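Local structure of penicillin-binding protein 2B (2WAD) at residues M88-L93 and Y120-E125; R114-Y119 and L165-D170; E95-L100 and S179-V184. The protein probably cross-links the peptides of adjacent glycan strands in cell wall peptidoglycan as a transpeptidase of the elongasome, and binds penicillin. All blocks are in the same frame, centred on the assembly; numbering follows the deposited sequence.

Contact 1: M88-L93 and Y120-E125; sequences MTATDL and YLADPE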
ATOM      1  N   MET A  88       1.776 -36.961  27.041  1.00 37.95           N
ATOM      2  CA  MET A  88       0.629 -37.498  26.300  1.00 38.19           C
ATOM      3  C   MET A  88       1.013 -38.370  25.113  1.00 37.10           C
ATOM      4  O   MET A  88       1.650 -37.902  24.188  1.00 40.69           O
ATOM      5  CB  MET A  88      -0.267 -36.355  25.829  1.00 36.22           C
ATOM      6  CG  MET A  88      -1.067 -35.748  26.965  1.00 35.76           C
ATOM      7  SD  MET A  88      -1.700 -34.145  26.524  1.00 41.14           S
ATOM      8  CE  MET A  88      -2.783 -33.830  27.918  1.00 35.07           C
ATOM      9  N   THR A  89       0.641 -39.644  25.145  1.00 40.41           N
ATOM     10  CA  THR A  89       0.837 -40.506  23.984  1.00 39.90           C
ATOM     11  C   THR A  89      -0.184 -40.095  22.919  1.00 41.99           C
ATOM     12  O   THR A  89      -1.028 -39.227  23.167  1.00 41.46           O
ATOM     13  CB  THR A  89       0.656 -41.996  24.322  1.00 39.21           C
ATOM     14  OG1 THR A  89      -0.632 -42.204  24.916  1.00 39.95           O
ATOM     15  CG2 THR A  89       1.750 -42.500  25.274  1.00 35.13           C
ATOM     16  N   ALA A  90      -0.102 -40.704  21.737  1.00 41.50           N
ATOM     17  CA  ALA A  90      -1.085 -40.454  20.685  1.00 41.64           C
ATOM     18  C   ALA A  90      -2.439 -41.043  21.120  1.00 39.56           C
ATOM     19  O   ALA A  90      -3.506 -40.540  20.764  1.00 36.16           O
ATOM     20  CB  ALA A  90      -0.621 -41.079  19.381  1.00 40.02           C
ATOM     21  N   THR A  91      -2.360 -42.122  21.887  1.00 36.94           N
ATOM     22  CA  THR A  91      -3.515 -42.760  22.474  1.00 38.83           C
ATOM     23  C   THR A  91      -4.213 -41.898  23.542  1.00 39.41           C
ATOM     24  O   THR A  91      -5.438 -41.762  23.529  1.00 38.31           O
ATOM     25  CB  THR A  91      -3.128 -44.154  22.947  1.00 39.51           C
ATOM     26  OG1 THR A  91      -2.679 -44.887  21.799  1.00 42.44           O
ATOM     27  CG2 THR A  91      -4.314 -44.894  23.575  1.00 39.99           C
ATOM     28  N   ASP A  92      -3.445 -41.296  24.447  1.00 38.38           N
ATOM     29  CA  ASP A  92      -3.987 -40.279  25.349  1.00 38.30           C
ATOM     30  C   ASP A  92      -4.657 -39.132  24.561  1.00 39.40           C
ATOM     31  O   ASP A  92      -5.655 -38.545  24.998  1.00 39.81           O
ATOM     32  CB  ASP A  92      -2.902 -39.719  26.284  1.00 36.66           C
ATOM     33  CG  ASP A  92      -2.238 -40.787  27.157  1.00 34.00           C
ATOM     34  OD1 ASP A  92      -2.853 -41.827  27.451  1.00 30.82           O
ATOM     35  OD2 ASP A  92      -1.072 -40.595  27.561  1.00 33.34           O
ATOM     36  N   LEU A  93      -4.134 -38.807  23.386  1.00 36.49           N
ATOM     37  CA  LEU A  93      -4.777 -37.775  22.568  1.00 37.99           C
ATOM     38  C   LEU A  93      -6.134 -38.189  21.985  1.00 38.71           C
ATOM     39  O   LEU A  93      -7.078 -37.396  21.952  1.00 39.07           O
ATOM     40  CB  LEU A  93      -3.842 -37.273  21.466  1.00 37.22           C
ATOM     41  CG  LEU A  93      -3.031 -35.987  21.701  1.00 40.84           C
ATOM     42  CD1 LEU A  93      -2.824 -35.642  23.158  1.00 38.11           C
ATOM     43  CD2 LEU A  93      -1.688 -36.006  20.963  1.00 41.34           C
ATOM     44  N   TYR A 120      -3.854 -42.930  12.056  1.00 45.11           N
ATOM     45  CA  TYR A 120      -3.766 -44.370  11.828  1.00 44.79           C
ATOM     46  C   TYR A 120      -2.596 -44.992  12.593  1.00 46.37           C
ATOM     47  O   TYR A 120      -2.710 -46.089  13.149  1.00 44.40           O
ATOM     48  CB  TYR A 120      -3.657 -44.649  10.324  1.00 43.20           C
ATOM     49  CG  TYR A 120      -3.429 -46.103   9.985  1.00 44.64           C
ATOM     50  CD1 TYR A 120      -4.434 -47.043  10.169  1.00 43.69           C
ATOM     51  CD2 TYR A 120      -2.204 -46.537   9.485  1.00 45.56           C
ATOM     52  CE1 TYR A 120      -4.228 -48.377   9.874  1.00 44.83           C
ATOM     53  CE2 TYR A 120      -1.987 -47.877   9.188  1.00 43.86           C
ATOM     54  CZ  TYR A 120      -3.001 -48.783   9.381  1.00 48.08           C
ATOM     55  OH  TYR A 120      -2.785 -50.105   9.085  1.00 52.91           O
ATOM     56  N   LEU A 121      -1.475 -44.274  12.611  1.00 47.79           N
ATOM     57  CA  LEU A 121      -0.262 -44.744  13.267  1.00 50.05           C
ATOM     58  C   LEU A 121      -0.332 -44.607  14.787  1.00 51.93           C
ATOM     59  O   LEU A 121       0.483 -45.175  15.513  1.00 53.20           O
ATOM     60  CB  LEU A 121       0.960 -43.993  12.729  1.00 50.72           C
ATOM     61  CG  LEU A 121       1.302 -44.141  11.244  1.00 49.29           C
ATOM     62  CD1 LEU A 121       2.541 -43.341  10.918  1.00 54.56           C
ATOM     63  CD2 LEU A 121       1.466 -45.602  10.840  1.00 45.29           C
ATOM     64  N   ALA A 122      -1.322 -43.857  15.259  1.00 51.98           N
ATOM     65  CA  ALA A 122      -1.517 -43.614  16.678  1.00 52.02           C
ATOM     66  C   ALA A 122      -1.626 -44.894  17.489  1.00 52.96           C
ATOM     67  O   ALA A 122      -1.287 -44.906  18.665  1.00 54.38           O
ATOM     68  CB  ALA A 122      -2.747 -42.754  16.898  1.00 50.57           C
ATOM     69  N   ASP A 123      -2.123 -45.966  16.885  1.00 54.16           N
ATOM     70  CA  ASP A 123      -2.147 -47.240  17.586  1.00 56.77           C
ATOM     71  C   ASP A 123      -0.711 -47.761  17.695  1.00 57.73           C
ATOM     72  O   ASP A 123      -0.047 -47.937  16.678  1.00 58.96           O
ATOM     73  CB  ASP A 123      -3.052 -48.229  16.850  1.00 57.27           C
ATOM     74  CG  ASP A 123      -3.312 -49.492  17.649  1.00 60.19           C
ATOM     75  OD1 ASP A 123      -2.432 -49.871  18.451  1.00 62.20           O
ATOM     76  OD2 ASP A 123      -4.382 -50.121  17.474  1.00 68.93           O
ATOM     77  N   PRO A 124      -0.218 -47.991  18.925  1.00 59.35           N
ATOM     78  CA  PRO A 124       1.163 -48.441  19.177  1.00 60.27           C
ATOM     79  C   PRO A 124       1.569 -49.695  18.403  1.00 60.36           C
ATOM     80  O   PRO A 124       2.659 -49.742  17.819  1.00 62.04           O
ATOM     81  CB  PRO A 124       1.172 -48.750  20.681  1.00 59.96           C
ATOM     82  CG  PRO A 124       0.048 -47.941  21.252  1.00 58.97           C
ATOM     83  CD  PRO A 124      -0.993 -47.840  20.172  1.00 58.88           C
ATOM     84  N   GLU A 125       0.698 -50.699  18.422  1.00 60.50           N
ATOM     85  CA  GLU A 125       0.907 -51.954  17.713  1.00 60.73           C
ATOM     86  C   GLU A 125       0.979 -51.674  16.214  1.00 60.20           C
ATOM     87  O   GLU A 125       1.957 -52.044  15.562  1.00 60.35           O
ATOM     88  CB  GLU A 125      -0.238 -52.913  18.047  1.00 62.13           C
ATOM     89  CG  GLU A 125      -0.143 -54.337  17.501  1.00 68.73           C
ATOM     90  CD  GLU A 125      -1.514 -55.017  17.441  1.00 74.72           C
ATOM     91  OE1 GLU A 125      -2.480 -54.375  16.957  1.00 77.57           O
ATOM     92  OE2 GLU A 125      -1.640 -56.188  17.871  1.00 75.76           O
TER
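A122 packs its methyl group against that of A90. The two CB atoms are 3.7 Å apart, and the small side chains let the backbones come close, with A90 CA and A122 CA 5.1 Å apart. T91 adds the polar edge of the contact. Its first torsion (chi1 -60°) sets OG1 beside the backbone N and places this hydroxyl 3.4 Å from A122 O. The same T91 OG1 lies 3.8 Å from P124 CD, where the two side chains meet at about a right angle.

Both segments contain the start of a helix. T89 and D92 form a capping box: D92 N donates to T89 OG1 (3.0 Å), and T89 N donates to D92 OD2 (3.1 Å) from above the carboxylate plane. D123 is the N-cap of the other helix, with its OD1 accepting from E125 N. The contact thus joins the first turn of helix 90-100 to the link between helices 113-121 and 124-131 and to the first residue of the latter.

Around it, L93 packs on F178 and L181 of helix 169-182 and on F82 of strand 72-83. L121 turns the other way, onto V157 of helix 150-159.

Contact 2: R114-Y119 and L165-D170; sequences RQLADY and LNYTED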
ATOM      1  N   ARG A 114      -1.808 -36.746   5.488  1.00 61.53           N
ATOM      2  CA  ARG A 114      -0.841 -36.815   6.580  1.00 60.28           C
ATOM      3  C   ARG A 114      -1.575 -36.886   7.926  1.00 59.90           C
ATOM      4  O   ARG A 114      -1.196 -37.657   8.813  1.00 59.90           O
ATOM      5  CB  ARG A 114       0.148 -35.650   6.511  1.00 60.47           C
ATOM      6  CG  ARG A 114       0.995 -35.410   7.759  1.00 63.50           C
ATOM      7  CD  ARG A 114       2.007 -36.524   8.048  1.00 67.04           C
ATOM      8  NE  ARG A 114       2.703 -36.284   9.316  1.00 67.97           N
ATOM      9  CZ  ARG A 114       4.023 -36.257   9.488  1.00 67.53           C
ATOM     10  NH1 ARG A 114       4.848 -36.490   8.473  1.00 67.26           N
ATOM     11  NH2 ARG A 114       4.524 -36.012  10.695  1.00 66.12           N
ATOM     12  N   GLN A 115      -2.646 -36.111   8.071  1.00 57.62           N
ATOM     13  CA  GLN A 115      -3.521 -36.249   9.238  1.00 55.65           C
ATOM     14  C   GLN A 115      -4.120 -37.648   9.347  1.00 53.52           C
ATOM     15  O   GLN A 115      -4.198 -38.214  10.442  1.00 54.24           O
ATOM     16  CB  GLN A 115      -4.610 -35.173   9.240  1.00 54.86           C
ATOM     17  CG  GLN A 115      -4.038 -33.777   9.424  1.00 50.26           C
ATOM     18  CD  GLN A 115      -5.048 -32.674   9.164  1.00 48.60           C
ATOM     19  OE1 GLN A 115      -6.134 -32.911   8.636  1.00 48.80           O
ATOM     20  NE2 GLN A 115      -4.684 -31.453   9.532  1.00 40.60           N
ATOM     21  N   LEU A 116      -4.512 -38.225   8.215  1.00 51.87           N
ATOM     22  CA  LEU A 116      -5.056 -39.582   8.215  1.00 50.95           C
ATOM     23  C   LEU A 116      -4.009 -40.652   8.556  1.00 49.83           C
ATOM     24  O   LEU A 116      -4.327 -41.682   9.141  1.00 47.69           O
ATOM     25  CB  LEU A 116      -5.749 -39.887   6.887  1.00 50.84           C
ATOM     26  CG  LEU A 116      -7.120 -39.244   6.650  1.00 53.32           C
ATOM     27  CD1 LEU A 116      -7.399 -39.092   5.155  1.00 52.79           C
ATOM     28  CD2 LEU A 116      -8.194 -40.094   7.322  1.00 45.81           C
ATOM     29  N   ALA A 117      -2.755 -40.405   8.199  1.00 51.19           N
ATOM     30  CA  ALA A 117      -1.684 -41.360   8.467  1.00 51.35           C
ATOM     31  C   ALA A 117      -1.232 -41.261   9.923  1.00 50.17           C
ATOM     32  O   ALA A 117      -0.901 -42.267  10.554  1.00 49.90           O
ATOM     33  CB  ALA A 117      -0.519 -41.124   7.527  1.00 51.60           C
ATOM     34  N   ASP A 118      -1.234 -40.034  10.435  1.00 49.63           N
ATOM     35  CA  ASP A 118      -0.974 -39.752  11.839  1.00 48.35           C
ATOM     36  C   ASP A 118      -1.946 -40.471  12.764  1.00 47.57           C
ATOM     37  O   ASP A 118      -1.525 -41.231  13.640  1.00 46.17           O
ATOM     38  CB  ASP A 118      -1.018 -38.249  12.090  1.00 48.72           C
ATOM     39  CG  ASP A 118       0.289 -37.567  11.743  1.00 48.13           C
ATOM     40  OD1 ASP A 118       1.284 -38.267  11.466  1.00 51.01           O
ATOM     41  OD2 ASP A 118       0.323 -36.324  11.770  1.00 50.59           O
ATOM     42  N   TYR A 119      -3.243 -40.245  12.556  1.00 48.11           N
ATOM     43  CA  TYR A 119      -4.280 -40.923  13.335  1.00 45.74           C
ATOM     44  C   TYR A 119      -4.134 -42.435  13.255  1.00 45.29           C
ATOM     45  O   TYR A 119      -4.269 -43.149  14.250  1.00 45.74           O
ATOM     46  CB  TYR A 119      -5.667 -40.516  12.833  1.00 45.45           C
ATOM     47  CG  TYR A 119      -6.793 -41.204  13.566  1.00 44.64           C
ATOM     48  CD1 TYR A 119      -7.278 -40.696  14.764  1.00 48.72           C
ATOM     49  CD2 TYR A 119      -7.375 -42.360  13.066  1.00 43.89           C
ATOM     50  CE1 TYR A 119      -8.308 -41.320  15.443  1.00 45.25           C
ATOM     51  CE2 TYR A 119      -8.415 -42.980  13.729  1.00 44.76           C
ATOM     52  CZ  TYR A 119      -8.870 -42.457  14.919  1.00 45.18           C
ATOM     53  OH  TYR A 119      -9.897 -43.064  15.603  1.00 52.20           O
ATOM     54  N   LEU A 165      -8.095 -45.420   3.454  1.00 71.51           N
ATOM     55  CA  LEU A 165      -8.611 -46.238   4.552  1.00 69.69           C
ATOM     56  C   LEU A 165     -10.114 -45.980   4.652  1.00 68.71           C
ATOM     57  O   LEU A 165     -10.632 -45.069   4.009  1.00 68.91           O
ATOM     58  CB  LEU A 165      -7.923 -45.833   5.866  1.00 69.25           C
ATOM     59  CG  LEU A 165      -6.414 -45.534   5.890  1.00 66.56           C
ATOM     60  CD1 LEU A 165      -6.064 -44.250   6.626  1.00 61.81           C
ATOM     61  CD2 LEU A 165      -5.607 -46.683   6.463  1.00 61.80           C
ATOM     62  N   ASN A 166     -10.822 -46.758   5.463  1.00 68.29           N
ATOM     63  CA  ASN A 166     -12.270 -46.592   5.556  1.00 68.13           C
ATOM     64  C   ASN A 166     -12.805 -46.111   6.911  1.00 66.97           C
ATOM     65  O   ASN A 166     -12.831 -46.865   7.882  1.00 67.11           O
ATOM     66  CB  ASN A 166     -12.974 -47.873   5.116  1.00 68.67           C
ATOM     67  CG  ASN A 166     -14.474 -47.754   5.191  1.00 70.54           C
ATOM     68  OD1 ASN A 166     -15.052 -46.758   4.752  1.00 72.26           O
ATOM     69  ND2 ASN A 166     -15.115 -48.762   5.768  1.00 73.97           N
ATOM     70  N   TYR A 167     -13.241 -44.855   6.967  1.00 66.06           N
ATOM     71  CA  TYR A 167     -13.629 -44.217   8.227  1.00 64.58           C
ATOM     72  C   TYR A 167     -15.077 -43.719   8.199  1.00 63.97           C
ATOM     73  O   TYR A 167     -15.421 -42.865   7.382  1.00 62.02           O
ATOM     74  CB  TYR A 167     -12.667 -43.060   8.565  1.00 63.17           C
ATOM     75  CG  TYR A 167     -11.317 -43.523   9.076  1.00 59.02           C
ATOM     76  CD1 TYR A 167     -11.225 -44.399  10.151  1.00 49.47           C
ATOM     77  CD2 TYR A 167     -10.137 -43.091   8.484  1.00 58.29           C
ATOM     78  CE1 TYR A 167      -9.999 -44.835  10.618  1.00 49.82           C
ATOM     79  CE2 TYR A 167      -8.898 -43.529   8.944  1.00 56.41           C
ATOM     80  CZ  TYR A 167      -8.840 -44.402  10.008  1.00 53.43           C
ATOM     81  OH  TYR A 167      -7.627 -44.836  10.484  1.00 53.62           O
ATOM     82  N   THR A 168     -15.919 -44.244   9.087  1.00 64.31           N
ATOM     83  CA  THR A 168     -17.294 -43.760   9.176  1.00 64.98           C
ATOM     84  C   THR A 168     -17.212 -42.266   9.400  1.00 65.18           C
ATOM     85  O   THR A 168     -16.138 -41.752   9.721  1.00 66.22           O
ATOM     86  CB  THR A 168     -18.092 -44.362  10.347  1.00 65.83           C
ATOM     87  OG1 THR A 168     -17.547 -43.910  11.593  1.00 67.24           O
ATOM     88  CG2 THR A 168     -18.109 -45.883  10.289  1.00 66.20           C
ATOM     89  N   GLU A 169     -18.341 -41.585   9.229  1.00 64.33           N
ATOM     90  CA  GLU A 169     -18.380 -40.128   9.260  1.00 64.04           C
ATOM     91  C   GLU A 169     -18.161 -39.573  10.666  1.00 62.55           C
ATOM     92  O   GLU A 169     -17.586 -38.493  10.837  1.00 62.01           O
ATOM     93  CB  GLU A 169     -19.698 -39.609   8.669  1.00 65.98           C
ATOM     94  CG  GLU A 169     -19.918 -39.927   7.187  1.00 67.85           C
ATOM     95  CD  GLU A 169     -18.829 -39.360   6.287  1.00 72.03           C
ATOM     96  OE1 GLU A 169     -18.601 -38.130   6.317  1.00 68.35           O
ATOM     97  OE2 GLU A 169     -18.200 -40.151   5.547  1.00 73.66           O
ATOM     98  N   ASP A 170     -18.619 -40.320  11.667  1.00 60.98           N
ATOM     99  CA  ASP A 170     -18.363 -39.995  13.073  1.00 59.33           C
ATOM    100  C   ASP A 170     -16.880 -40.148  13.426  1.00 57.13           C
ATOM    101  O   ASP A 170     -16.295 -39.297  14.094  1.00 54.36           O
ATOM    102  CB  ASP A 170     -19.202 -40.887  13.997  1.00 58.65           C
ATOM    103  CG  ASP A 170     -20.656 -40.455  14.079  1.00 60.24           C
ATOM    104  OD1 ASP A 170     -21.056 -39.493  13.375  1.00 57.49           O
ATOM    105  OD2 ASP A 170     -21.396 -41.093  14.863  1.00 58.03           O
TER
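Y119 and Y167 form an offset edge-to-face pair. The edge of the Y119 ring is directed at the face of the Y167 ring. The ring planes stand at 85°, and the centroids are 5.6 Å apart. With chi1 at 179°, the Y119 ring extends away from its own backbone N, off helix 113-121 and toward Y167. The hydroxyl of Y167 comes in at the edge of the Y119 ring, near its plane, with Y167 OH 3.6 Å from Y119 CD2.

L116, one turn earlier on the helix, meets the same tyrosine further back along its ring. L116 CD2 lies 3.8 Å from Y167 CD2, approaching obliquely. The two side chains run past each other in opposite directions. L165, two residues before Y167, adds its CD1, 4.0 Å from L116 O and 4.4 Å from L116 CB.

The contact fastens the loop leading into helix 169-182 onto one side of helix 113-121. The side chains of both Y119 and Y167 touch I175 of helix 169-182, and Y120 packs on L165 and Y167. The polar end of Y119 is held by a hydrogen bond between its OH and E174.

The chemistry is that of a surface patch. Between the two segments the contact is van der Waals and aromatic. The edge of Y119 lies over the hydroxyl end of the Y167 ring, and any electrostatic gain is probably small.

Contact 3: E95-L100 and S179-V184; sequences EIAKKL and SQLNAV. Unlike the reference sequence in segment 95-100: I96 (reference Thr).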
ATOM      1  N   GLU A  95      -8.146 -40.454  23.258  1.00 34.58           N
ATOM      2  CA  GLU A  95      -9.109 -40.494  24.361  1.00 34.36           C
ATOM      3  C   GLU A  95      -9.650 -39.110  24.702  1.00 34.66           C
ATOM      4  O   GLU A  95     -10.844 -38.968  24.968  1.00 35.09           O
ATOM      5  CB  GLU A  95      -8.548 -41.155  25.625  1.00 34.56           C
ATOM      6  CG  GLU A  95      -7.961 -42.552  25.452  1.00 37.41           C
ATOM      7  CD  GLU A  95      -8.982 -43.614  25.073  1.00 42.04           C
ATOM      8  OE1 GLU A  95     -10.152 -43.501  25.480  1.00 39.68           O
ATOM      9  OE2 GLU A  95      -8.607 -44.585  24.381  1.00 46.61           O
ATOM     10  N   ILE A  96      -8.792 -38.092  24.669  1.00 34.15           N
ATOM     11  CA  ILE A  96      -9.225 -36.719  24.889  1.00 33.32           C
ATOM     12  C   ILE A  96     -10.109 -36.178  23.751  1.00 36.78           C
ATOM     13  O   ILE A  96     -11.085 -35.443  24.002  1.00 35.07           O
ATOM     14  CB  ILE A  96      -8.020 -35.805  25.158  1.00 31.67           C
ATOM     15  CG1 ILE A  96      -7.400 -36.156  26.505  1.00 30.36           C
ATOM     16  CG2 ILE A  96      -8.388 -34.315  25.097  1.00 29.77           C
ATOM     17  CD1 ILE A  96      -6.034 -35.506  26.678  1.00 37.64           C
ATOM     18  N   ALA A  97      -9.775 -36.543  22.514  1.00 36.99           N
ATOM     19  CA  ALA A  97     -10.524 -36.061  21.347  1.00 38.12           C
ATOM     20  C   ALA A  97     -11.967 -36.540  21.416  1.00 38.75           C
ATOM     21  O   ALA A  97     -12.872 -35.743  21.234  1.00 40.48           O
ATOM     22  CB  ALA A  97      -9.889 -36.539  20.052  1.00 37.13           C
ATOM     23  N   LYS A  98     -12.168 -37.820  21.717  1.00 38.13           N
ATOM     24  CA  LYS A  98     -13.505 -38.407  21.720  1.00 42.02           C
ATOM     25  C   LYS A  98     -14.383 -38.163  22.951  1.00 40.98           C
ATOM     26  O   LYS A  98     -15.603 -38.254  22.839  1.00 40.60           O
ATOM     27  CB  LYS A  98     -13.467 -39.895  21.361  1.00 42.55           C
ATOM     28  CG  LYS A  98     -12.926 -40.785  22.426  1.00 43.02           C
ATOM     29  CD  LYS A  98     -12.209 -41.951  21.777  1.00 43.52           C
ATOM     30  CE  LYS A  98     -12.906 -43.253  22.055  1.00 39.45           C
ATOM     31  NZ  LYS A  98     -11.980 -44.214  22.748  1.00 36.26           N
ATOM     32  N   LYS A  99     -13.783 -37.862  24.103  1.00 40.29           N
ATOM     33  CA  LYS A  99     -14.514 -37.241  25.214  1.00 40.22           C
ATOM     34  C   LYS A  99     -15.005 -35.840  24.804  1.00 39.65           C
ATOM     35  O   LYS A  99     -16.086 -35.395  25.190  1.00 35.70           O
ATOM     36  CB  LYS A  99     -13.642 -37.109  26.469  1.00 37.67           C
ATOM     37  CG  LYS A  99     -13.449 -38.368  27.293  1.00 45.98           C
ATOM     38  CD  LYS A  99     -14.595 -38.577  28.282  1.00 49.24           C
ATOM     39  CE  LYS A  99     -14.370 -37.856  29.597  1.00 44.68           C
ATOM     40  NZ  LYS A  99     -15.397 -38.342  30.578  1.00 43.70           N
ATOM     41  N   LEU A 100     -14.190 -35.141  24.026  1.00 38.63           N
ATOM     42  CA  LEU A 100     -14.508 -33.774  23.624  1.00 39.23           C
ATOM     43  C   LEU A 100     -15.629 -33.747  22.590  1.00 39.58           C
ATOM     44  O   LEU A 100     -16.435 -32.815  22.554  1.00 39.11           O
ATOM     45  CB  LEU A 100     -13.267 -33.070  23.063  1.00 37.59           C
ATOM     46  CG  LEU A 100     -13.487 -31.588  22.750  1.00 41.34           C
ATOM     47  CD1 LEU A 100     -13.911 -30.869  24.015  1.00 43.03           C
ATOM     48  CD2 LEU A 100     -12.248 -30.924  22.152  1.00 41.44           C
ATOM     49  N   SER A 179      -6.258 -34.310  15.230  1.00 45.04           N
ATOM     50  CA  SER A 179      -5.320 -33.508  14.438  1.00 46.58           C
ATOM     51  C   SER A 179      -5.073 -32.155  15.114  1.00 46.71           C
ATOM     52  O   SER A 179      -3.936 -31.696  15.250  1.00 47.38           O
ATOM     53  CB  SER A 179      -5.804 -33.333  12.989  1.00 46.51           C
ATOM     54  OG  SER A 179      -6.393 -34.528  12.491  1.00 50.94           O
ATOM     55  N   GLN A 180      -6.150 -31.519  15.559  1.00 47.66           N
ATOM     56  CA  GLN A 180      -6.054 -30.266  16.298  1.00 46.63           C
ATOM     57  C   GLN A 180      -5.179 -30.405  17.550  1.00 46.71           C
ATOM     58  O   GLN A 180      -4.304 -29.575  17.779  1.00 46.40           O
ATOM     59  CB  GLN A 180      -7.456 -29.808  16.701  1.00 47.80           C
ATOM     60  CG  GLN A 180      -8.394 -29.536  15.538  1.00 50.87           C
ATOM     61  CD  GLN A 180      -8.077 -28.226  14.872  1.00 57.17           C
ATOM     62  OE1 GLN A 180      -8.085 -27.171  15.512  1.00 60.63           O
ATOM     63  NE2 GLN A 180      -7.771 -28.284  13.581  1.00 62.02           N
ATOM     64  N   LEU A 181      -5.417 -31.431  18.370  1.00 44.42           N
ATOM     65  CA  LEU A 181      -4.632 -31.618  19.594  1.00 43.64           C
ATOM     66  C   LEU A 181      -3.165 -31.935  19.291  1.00 43.68           C
ATOM     67  O   LEU A 181      -2.255 -31.337  19.877  1.00 43.27           O
ATOM     68  CB  LEU A 181      -5.243 -32.690  20.508  1.00 43.22           C
ATOM     69  CG  LEU A 181      -6.727 -32.553  20.865  1.00 42.00           C
ATOM     70  CD1 LEU A 181      -7.234 -33.839  21.441  1.00 33.58           C
ATOM     71  CD2 LEU A 181      -7.001 -31.386  21.803  1.00 36.83           C
ATOM     72  N   ASN A 182      -2.948 -32.875  18.376  1.00 43.38           N
ATOM     73  CA  ASN A 182      -1.603 -33.260  17.947  1.00 45.75           C
ATOM     74  C   ASN A 182      -0.755 -32.101  17.432  1.00 46.09           C
ATOM     75  O   ASN A 182       0.461 -32.104  17.595  1.00 46.47           O
ATOM     76  CB  ASN A 182      -1.664 -34.343  16.871  1.00 44.06           C
ATOM     77  CG  ASN A 182      -0.477 -35.267  16.919  1.00 47.60           C
ATOM     78  OD1 ASN A 182       0.015 -35.609  17.996  1.00 48.79           O
ATOM     79  ND2 ASN A 182      -0.019 -35.701  15.753  1.00 47.21           N
ATOM     80  N   ALA A 183      -1.399 -31.113  16.817  1.00 46.80           N
ATOM     81  CA  ALA A 183      -0.698 -29.986  16.229  1.00 47.58           C
ATOM     82  C   ALA A 183      -0.056 -29.045  17.250  1.00 46.73           C
ATOM     83  O   ALA A 183       0.730 -28.176  16.885  1.00 47.15           O
ATOM     84  CB  ALA A 183      -1.657 -29.210  15.335  1.00 49.85           C
ATOM     85  N   VAL A 184      -0.390 -29.203  18.525  1.00 45.72           N
ATOM     86  CA  VAL A 184       0.049 -28.268  19.565  1.00 43.47           C
ATOM     87  C   VAL A 184       1.408 -28.697  20.111  1.00 43.55           C
ATOM     88  O   VAL A 184       1.595 -29.866  20.427  1.00 40.40           O
ATOM     89  CB  VAL A 184      -0.977 -28.263  20.721  1.00 44.55           C
ATOM     90  CG1 VAL A 184      -0.537 -27.345  21.867  1.00 42.37           C
ATOM     91  CG2 VAL A 184      -2.351 -27.876  20.186  1.00 40.83           C
TER
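The peptide group between I96 and A97 is the flat group that meets L181. L181 CD1 sits over one face of this peptide, 3.9 Å from A97 N and almost straight above the plane. It does not come in at the edge of the group. No side-chain ring, amide or carboxylate takes part in the contact between the two segments.

The rest is aliphatic. L181 CD1 also touches I96 CG2 (3.9 Å) and A97 CB (4.0 Å). One methyl group therefore makes all the close contacts: it touches the backbone N and CB of A97 and CG2 of I96. The other branch stays further off, with L181 CD2 4.6 Å from I96 CG2. The torsions explain the difference. In L181, chi2 near 165° puts CD1 anti to CA, making it the branch further from CA and the one that reaches I96 and A97. In I96, CG2 is anti to the backbone N, and the side chain crosses that of L181 obliquely. The other arm of I96 ends in CD1, which packs on M88 CE. I96 is a threonine in the reference sequence.

The contact is helix-to-helix packing in the N-terminal region assigned to the penicillin-binding protein dimerisation family. It joins helix 90-100 to the C-terminal part of helix 169-182, and all three touching residues are buried. The backbones stay well apart, with A97 CA and L181 CA 7.6 Å from each other, and the L181 side chain spans the distance between them. L181 also packs on F82 of strand 72-83, I192 and L93, while A97 reaches L177 one turn back on the partner helix. Next to L181, Q180 OE1 accepts a hydrogen bond from A193 N.

Overall arrangement
Contact 3 is the buried one, contact 1 is partly buried, and contact 2 lies at the surface. Contacts 1 and 3 share helix 90-100, and contacts 1 and 2 share helix 113-121. Contact 2 uses the loop leading into helix 169-182, contact 3 the C-terminal part of that helix. Burial goes with chemistry. The buried contact is a leucine methyl on aliphatic side chains and a peptide face, contact 1 mixes alanine methyl groups with a hydroxyl, and the surface contact combines tyrosine rings with leucines. Neighbouring contacts touch directly, as where L93 O meets L181 CD1 at 3.6 Å. The contact centres are 11 to 14 Å apart and lie away from the probable active-site serine and from the zinc-binding residues.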